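Local coordinates for protein sylvaticin (Pythium sylvaticum, PDB 2PR0) that probably acts, like other elicitins, as a secreted sterol-carrier protein able to trigger defence responses in plants, at residues A[12-17]-A[65-70]; A[35-40]-A[73-78]. All coordinates share one frame; numbering follows the deposited sequence.

Interaction 1: A[12-17]-A[65-70]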
ATOM      1  N   PHE A  12      10.966  -0.496   5.256  1.00 11.97           N
ATOM      2  CA  PHE A  12      10.440   0.865   5.279  1.00 17.41           C
ATOM      3  C   PHE A  12      11.187   1.760   4.314  1.00 17.57           C
ATOM      4  O   PHE A  12      10.620   2.578   3.603  1.00 15.47           O
ATOM      5  CB  PHE A  12      10.519   1.450   6.695  1.00 12.31           C
ATOM      6  CG  PHE A  12       9.378   0.990   7.571  1.00  9.43           C
ATOM      7  CD1 PHE A  12       9.564   0.086   8.598  1.00 18.47           C
ATOM      8  CD2 PHE A  12       8.108   1.485   7.325  1.00 15.73           C
ATOM      9  CE1 PHE A  12       8.486  -0.337   9.358  1.00 19.75           C
ATOM     10  CE2 PHE A  12       7.036   1.072   8.086  1.00 18.42           C
ATOM     11  CZ  PHE A  12       7.221   0.162   9.111  1.00 19.03           C
ATOM     12  N   PHE A  13      12.514   1.601   4.284  1.00 10.02           N
ATOM     13  CA  PHE A  13      13.297   2.454   3.398  1.00  9.32           C
ATOM     14  C   PHE A  13      13.043   2.143   1.930  1.00 11.26           C
ATOM     15  O   PHE A  13      13.242   3.029   1.096  1.00 13.52           O
ATOM     16  CB  PHE A  13      14.774   2.352   3.757  1.00 10.66           C
ATOM     17  CG  PHE A  13      15.096   2.825   5.166  1.00  9.55           C
ATOM     18  CD1 PHE A  13      15.739   1.968   6.053  1.00 17.60           C
ATOM     19  CD2 PHE A  13      14.765   4.097   5.590  1.00 12.94           C
ATOM     20  CE1 PHE A  13      16.033   2.394   7.335  1.00 14.86           C
ATOM     21  CE2 PHE A  13      15.069   4.535   6.865  1.00 12.72           C
ATOM     22  CZ  PHE A  13      15.735   3.676   7.732  1.00 14.23           C
ATOM     23  N   LYS A  14      12.585   0.955   1.600  1.00 10.40           N
ATOM     24  CA  LYS A  14      12.214   0.614   0.230  1.00 12.80           C
ATOM     25  C   LYS A  14      11.099   1.515  -0.309  1.00 12.74           C
ATOM     26  O   LYS A  14      11.067   1.690  -1.526  1.00 12.71           O
ATOM     27  CB  LYS A  14      11.739  -0.836   0.123  1.00  9.88           C
ATOM     28  CG  LYS A  14      12.779  -1.902   0.359  1.00 18.53           C
ATOM     29  CD  LYS A  14      12.181  -3.300   0.434  1.00 27.35           C
ATOM     30  CE  LYS A  14      11.373  -3.652  -0.802  1.00 20.06           C
ATOM     31  NZ  LYS A  14      12.245  -3.804  -1.991  1.00 18.71           N
ATOM     32  N   LEU A  15      10.258   2.021   0.571  1.00  9.27           N
ATOM     33  CA  LEU A  15       9.115   2.866   0.283  1.00 13.95           C
ATOM     34  C   LEU A  15       9.497   4.305  -0.033  1.00 12.36           C
ATOM     35  O   LEU A  15       8.679   5.077  -0.544  1.00  9.31           O
ATOM     36  CB  LEU A  15       8.130   2.817   1.457  1.00 11.78           C
ATOM     37  CG  LEU A  15       7.530   1.466   1.849  1.00 14.88           C
ATOM     38  CD1 LEU A  15       6.625   1.621   3.064  1.00 20.68           C
ATOM     39  CD2 LEU A  15       6.759   0.857   0.696  1.00 14.12           C
ATOM     40  N   ALA A  16      10.741   4.714   0.230  1.00 12.58           N
ATOM     41  CA  ALA A  16      11.181   6.086   0.049  1.00  8.33           C
ATOM     42  C   ALA A  16      10.811   6.733  -1.279  1.00  9.01           C
ATOM     43  O   ALA A  16      10.401   7.900  -1.244  1.00 12.06           O
ATOM     44  CB  ALA A  16      12.703   6.146   0.258  1.00 15.33           C
ATOM     45  N   PRO A  17      10.931   6.081  -2.432  1.00 11.70           N
ATOM     46  CA  PRO A  17      10.592   6.784  -3.678  1.00  8.89           C
ATOM     47  C   PRO A  17       9.143   7.230  -3.775  1.00 11.19           C
ATOM     48  O   PRO A  17       8.821   8.134  -4.565  1.00 12.67           O
ATOM     49  CB  PRO A  17      10.882   5.729  -4.751  1.00 13.44           C
ATOM     50  CG  PRO A  17      11.801   4.747  -4.135  1.00 13.61           C
ATOM     51  CD  PRO A  17      11.412   4.711  -2.680  1.00 11.13           C
ATOM     52  N   ALA A  65       6.396  -1.629  -8.230  1.00 10.09           N
ATOM     53  CA  ALA A  65       7.683  -1.386  -8.857  1.00  8.06           C
ATOM     54  C   ALA A  65       8.853  -1.419  -7.868  1.00  7.05           C
ATOM     55  O   ALA A  65       9.988  -1.630  -8.294  1.00 11.33           O
ATOM     56  CB  ALA A  65       7.678  -0.058  -9.605  1.00 10.17           C
ATOM     57  N   LEU A  66       8.591  -1.232  -6.584  1.00  8.49           N
ATOM     58  CA  LEU A  66       9.582  -1.270  -5.520  1.00 11.93           C
ATOM     59  C   LEU A  66      10.010  -2.672  -5.115  1.00 11.05           C
ATOM     60  O   LEU A  66      10.896  -2.841  -4.272  1.00 14.59           O
ATOM     61  CB  LEU A  66       8.999  -0.580  -4.276  1.00 12.59           C
ATOM     62  CG  LEU A  66       8.593   0.879  -4.459  1.00 16.89           C
ATOM     63  CD1 LEU A  66       8.024   1.406  -3.150  1.00 24.35           C
ATOM     64  CD2 LEU A  66       9.763   1.708  -4.947  1.00 21.15           C
ATOM     65  N   ASN A  67       9.374  -3.688  -5.707  1.00 10.96           N
ATOM     66  CA  ASN A  67       9.695  -5.070  -5.349  1.00 13.85           C
ATOM     67  C   ASN A  67       9.475  -5.337  -3.866  1.00 12.46           C
ATOM     68  O   ASN A  67      10.356  -5.779  -3.114  1.00 10.50           O
ATOM     69  CB  ASN A  67      11.145  -5.386  -5.718  1.00 13.92           C
ATOM     70  CG  ASN A  67      11.614  -6.784  -5.404  1.00 27.60           C
ATOM     71  OD1 ASN A  67      12.769  -7.034  -5.038  1.00 37.77           O
ATOM     72  ND2 ASN A  67      10.738  -7.767  -5.539  1.00 25.99           N
ATOM     73  N   PRO A  68       8.266  -5.094  -3.375  1.00 10.45           N
ATOM     74  CA  PRO A  68       8.047  -5.328  -1.940  1.00 10.26           C
ATOM     75  C   PRO A  68       8.193  -6.818  -1.622  1.00 12.50           C
ATOM     76  O   PRO A  68       7.813  -7.686  -2.402  1.00 11.76           O
ATOM     77  CB  PRO A  68       6.621  -4.842  -1.713  1.00 13.60           C
ATOM     78  CG  PRO A  68       5.972  -4.918  -3.056  1.00 15.32           C
ATOM     79  CD  PRO A  68       7.061  -4.610  -4.045  1.00 14.14           C
ATOM     80  N   ASN A  69       8.758  -7.087  -0.450  1.00  9.65           N
ATOM     81  CA  ASN A  69       8.937  -8.494  -0.090  1.00  9.45           C
ATOM     82  C   ASN A  69       7.677  -9.081   0.525  1.00 10.68           C
ATOM     83  O   ASN A  69       6.751  -8.426   1.008  1.00 10.77           O
ATOM     84  CB  ASN A  69      10.142  -8.671   0.829  1.00 13.89           C
ATOM     85  CG  ASN A  69      11.428  -8.284   0.121  1.00 13.90           C
ATOM     86  OD1 ASN A  69      11.812  -8.996  -0.802  1.00 21.70           O
ATOM     87  ND2 ASN A  69      12.050  -7.209   0.541  1.00 16.85           N
ATOM     88  N   ASP A  70       7.648 -10.411   0.470  1.00 10.29           N
ATOM     89  CA  ASP A  70       6.537 -11.198   0.963  1.00  9.14           C
ATOM     90  C   ASP A  70       6.696 -11.401   2.467  1.00 15.29           C
ATOM     91  O   ASP A  70       7.183 -12.402   2.984  1.00 11.00           O
ATOM     92  CB  ASP A  70       6.449 -12.524   0.217  1.00 16.73           C
ATOM     93  CG  ASP A  70       5.209 -13.321   0.505  1.00 18.05           C
ATOM     94  OD1 ASP A  70       4.261 -12.831   1.168  1.00 13.31           O
ATOM     95  OD2 ASP A  70       5.143 -14.499   0.084  1.00 20.81           O
TER
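Lys-14 runs its chain out extended and then bends it twice, at chi3 (56°) and chi4 (68°), which curls the ammonium onto the backbone of Leu-66 and Asn-67. In this largely helical elicitin fold the contact ties the 12-17 segment, on and just past helix 10-14, to the loop in which helix 54-65 runs out toward strand 72-75. Asn-67 turns to positive phi there, and two successive carbonyls accept from the lysine. Lys-14 NZ bonds Leu-66 O at 2.8 Å, coming in almost in line with the carbonyl (C=O...N 160°), and Asn-67 O at 3.0 Å, where it sits above the carbonyl plane. The positive charge at this C-terminal end of a helix would probably be favoured by the helix dipole. The side chain of Asn-69 crosses that of Lys-14 at about a right angle, with Asn-69 ND2 3.9 Å from Lys-14 CE, while the backbone N of Asn-69 bonds the carboxylate (OE2) of Glu-11, about a turn before Lys-14.

Beside this polar grip lies an apolar one. Leu-66 points at the 12-17 backbone and sets both methyls against one carbonyl: CD1 is 3.5 Å and CD2 3.7 Å from Lys-14 O. Leu-66 CD1 also reaches Leu-15 CD2 at 4.1 Å. Pro-17 slides past in the opposite direction, its ring carbon CG resting 3.7 Å from Leu-66 CD2.

Interaction 2: A[35-40]-A[73-78]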
ATOM      1  N   MET A  35      -0.558   4.993   2.997  1.00 15.96           N
ATOM      2  CA  MET A  35       0.596   4.161   2.787  1.00 11.99           C
ATOM      3  C   MET A  35       1.787   4.714   3.573  1.00  9.90           C
ATOM      4  O   MET A  35       2.598   3.981   4.136  1.00 16.96           O
ATOM      5  CB  MET A  35       0.996   4.015   1.317  1.00 16.20           C
ATOM      6  CG  MET A  35       2.133   3.025   1.149  1.00 16.00           C
ATOM      7  SD  MET A  35       1.672   1.298   1.410  1.00 17.56           S
ATOM      8  CE  MET A  35       2.454   0.978   2.998  1.00 30.47           C
ATOM      9  N   LEU A  36       1.908   6.022   3.650  1.00 12.27           N
ATOM     10  CA  LEU A  36       2.960   6.694   4.404  1.00 13.39           C
ATOM     11  C   LEU A  36       2.318   7.696   5.381  1.00 15.70           C
ATOM     12  O   LEU A  36       1.822   8.720   4.907  1.00 15.37           O
ATOM     13  CB  LEU A  36       4.018   7.367   3.541  1.00 13.74           C
ATOM     14  CG  LEU A  36       4.791   6.442   2.589  1.00 20.86           C
ATOM     15  CD1 LEU A  36       5.883   7.218   1.862  1.00 28.13           C
ATOM     16  CD2 LEU A  36       5.372   5.252   3.323  1.00 19.98           C
ATOM     17  N   PRO A  37       2.302   7.447   6.690  1.00 13.82           N
ATOM     18  CA  PRO A  37       2.768   6.206   7.327  1.00 14.43           C
ATOM     19  C   PRO A  37       1.741   5.118   7.016  1.00 12.42           C
ATOM     20  O   PRO A  37       0.607   5.454   6.668  1.00 16.59           O
ATOM     21  CB  PRO A  37       2.791   6.515   8.816  1.00 16.37           C
ATOM     22  CG  PRO A  37       1.718   7.545   8.956  1.00 25.75           C
ATOM     23  CD  PRO A  37       1.792   8.382   7.710  1.00 20.54           C
ATOM     24  N   PRO A  38       2.096   3.854   7.084  1.00 11.29           N
ATOM     25  CA  PRO A  38       1.129   2.823   6.702  1.00 11.64           C
ATOM     26  C   PRO A  38      -0.041   2.734   7.674  1.00 16.93           C
ATOM     27  O   PRO A  38       0.158   2.552   8.874  1.00 16.71           O
ATOM     28  CB  PRO A  38       1.949   1.535   6.760  1.00 17.25           C
ATOM     29  CG  PRO A  38       3.310   1.857   7.226  1.00 19.69           C
ATOM     30  CD  PRO A  38       3.394   3.330   7.505  1.00 15.36           C
ATOM     31  N   ALA A  39      -1.258   2.834   7.160  1.00 13.08           N
ATOM     32  CA  ALA A  39      -2.476   2.591   7.905  1.00  9.79           C
ATOM     33  C   ALA A  39      -2.925   1.131   7.878  1.00 16.85           C
ATOM     34  O   ALA A  39      -3.836   0.763   8.627  1.00 18.59           O
ATOM     35  CB  ALA A  39      -3.596   3.465   7.363  1.00 17.32           C
ATOM     36  N   GLY A  40      -2.300   0.306   7.036  1.00 14.25           N
ATOM     37  CA  GLY A  40      -2.652  -1.082   6.831  1.00 11.77           C
ATOM     38  C   GLY A  40      -3.541  -1.303   5.619  1.00 13.51           C
ATOM     39  O   GLY A  40      -3.503  -0.496   4.696  1.00 12.40           O
ATOM     40  N   LEU A  73       4.780  -6.132   7.315  1.00  7.92           N
ATOM     41  CA  LEU A  73       5.194  -4.805   7.696  1.00 11.15           C
ATOM     42  C   LEU A  73       4.412  -4.383   8.954  1.00 11.79           C
ATOM     43  O   LEU A  73       3.187  -4.370   8.953  1.00 11.18           O
ATOM     44  CB  LEU A  73       4.964  -3.781   6.592  1.00 10.97           C
ATOM     45  CG  LEU A  73       5.737  -2.475   6.725  1.00 11.33           C
ATOM     46  CD1 LEU A  73       7.232  -2.667   6.500  1.00 22.20           C
ATOM     47  CD2 LEU A  73       5.180  -1.453   5.737  1.00 13.92           C
ATOM     48  N   VAL A  74       5.180  -4.081   9.986  1.00 16.07           N
ATOM     49  CA  VAL A  74       4.668  -3.776  11.314  1.00  9.66           C
ATOM     50  C   VAL A  74       4.943  -2.335  11.663  1.00  9.92           C
ATOM     51  O   VAL A  74       6.089  -1.909  11.587  1.00 13.27           O
ATOM     52  CB  VAL A  74       5.318  -4.714  12.348  1.00 16.59           C
ATOM     53  CG1 VAL A  74       4.892  -4.375  13.758  1.00 18.52           C
ATOM     54  CG2 VAL A  74       4.965  -6.166  12.014  1.00 15.87           C
ATOM     55  N   PHE A  75       3.887  -1.616  11.983  1.00 14.02           N
ATOM     56  CA  PHE A  75       3.986  -0.190  12.294  1.00 10.69           C
ATOM     57  C   PHE A  75       3.055   0.031  13.477  1.00 11.65           C
ATOM     58  O   PHE A  75       1.879   0.310  13.306  1.00  9.78           O
ATOM     59  CB  PHE A  75       3.646   0.664  11.079  1.00 14.72           C
ATOM     60  CG  PHE A  75       3.858   2.147  11.261  1.00 10.44           C
ATOM     61  CD1 PHE A  75       5.125   2.701  11.197  1.00 11.07           C
ATOM     62  CD2 PHE A  75       2.784   2.976  11.509  1.00 10.81           C
ATOM     63  CE1 PHE A  75       5.335   4.049  11.394  1.00 11.33           C
ATOM     64  CE2 PHE A  75       2.972   4.328  11.719  1.00 17.58           C
ATOM     65  CZ  PHE A  75       4.249   4.846  11.659  1.00 13.93           C
ATOM     66  N   GLY A  76       3.599  -0.147  14.682  1.00 16.26           N
ATOM     67  CA  GLY A  76       2.704  -0.127  15.844  1.00 17.29           C
ATOM     68  C   GLY A  76       1.749  -1.311  15.770  1.00  9.93           C
ATOM     69  O   GLY A  76       2.170  -2.459  15.573  1.00 12.46           O
ATOM     70  N   ASP A  77       0.461  -1.047  15.928  1.00 10.10           N
ATOM     71  CA  ASP A  77      -0.518  -2.122  15.841  1.00 12.78           C
ATOM     72  C   ASP A  77      -0.941  -2.360  14.398  1.00 15.68           C
ATOM     73  O   ASP A  77      -1.755  -3.257  14.174  1.00 16.13           O
ATOM     74  CB  ASP A  77      -1.724  -1.868  16.753  1.00 19.84           C
ATOM     75  CG  ASP A  77      -2.450  -0.570  16.503  1.00 22.80           C
ATOM     76  OD1 ASP A  77      -2.394  -0.146  15.326  1.00 18.76           O
ATOM     77  OD2 ASP A  77      -3.032  -0.005  17.462  1.00 20.14           O
ATOM     78  N   VAL A  78      -0.391  -1.624  13.443  1.00 14.33           N
ATOM     79  CA  VAL A  78      -0.655  -1.897  12.027  1.00  9.31           C
ATOM     80  C   VAL A  78       0.221  -3.035  11.512  1.00 13.12           C
ATOM     81  O   VAL A  78       1.444  -3.015  11.676  1.00 11.95           O
ATOM     82  CB  VAL A  78      -0.405  -0.658  11.145  1.00 15.28           C
ATOM     83  CG1 VAL A  78      -0.329  -1.011   9.663  1.00 15.01           C
ATOM     84  CG2 VAL A  78      -1.497   0.377  11.371  1.00 17.00           C
TER
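The amide N of Phe-75 donates to Val-78 O at 2.8 Å, and Val-78 N returns a bond to Phe-75 O at 3.0 Å. This hydrogen-bonded pair closes a beta hairpin whose type II' turn carries Gly-76 at positive phi, and the side chains of Phe-75 and Val-78 both point to the 35-40 loop. Hairpin and loop together match the beak-like motif of elicitins, a two-stranded antiparallel sheet facing an omega loop.

The contact itself is apolar. With CG anti to its backbone N (chi1 -174°), Phe-75 swings its ring out over Pro-38. The proline meets it as a CH-pi contact: Pro-38 CD stands 4.0 Å from the centroid of the Phe-75 ring and only 12° off the ring normal, so it lies over the middle of that face. Pro-37, which follows a cis peptide bond, approaches the far end of the same ring obliquely, its CB 3.6 Å from Phe-75 CZ. Leu-73 lies on the same side of the strand and brings CD2 against Pro-38 CG, while its backbone pairs with Leu-80 across the sheet. Pro-38 is also touched by Phe-12 of helix 10-14.

Further along, Val-78 faces backbone more than side chains. Its two methyls, CG1 and CG2, are both 3.7 Å from Pro-38 O, and Phe-75 CD2 approaches that oxygen too. Gly-40 bonds the indole of Trp-33 through its O, and Val-78 CG1 rests on the Gly-40 backbone, 3.5 Å from its N.

Along the chain the segments of interactions 1 and 2 alternate, 12-17, 35-40, 65-70, 73-78, and the two contacts touch, with centres about 14 Å apart. Phe-12 is the main bridge: its CZ lies 3.4 Å from Val-74 O, 3.8 Å from Leu-73 CD1 and 3.9 Å from Phe-75 CD1, so helix 10-14 packs on the hairpin while its Lys-14 grips the 65-70 loop. A second bridge joins Leu-15 CD1 to Leu-36 CD2 at 3.9 Å, and Leu-18 touches residues of both contacts. In relatives the omega loop and hairpin border the sterol cavity, which may hold here too. The bound nickel ion is remote, about 14 Å from the side chain of Asn-69.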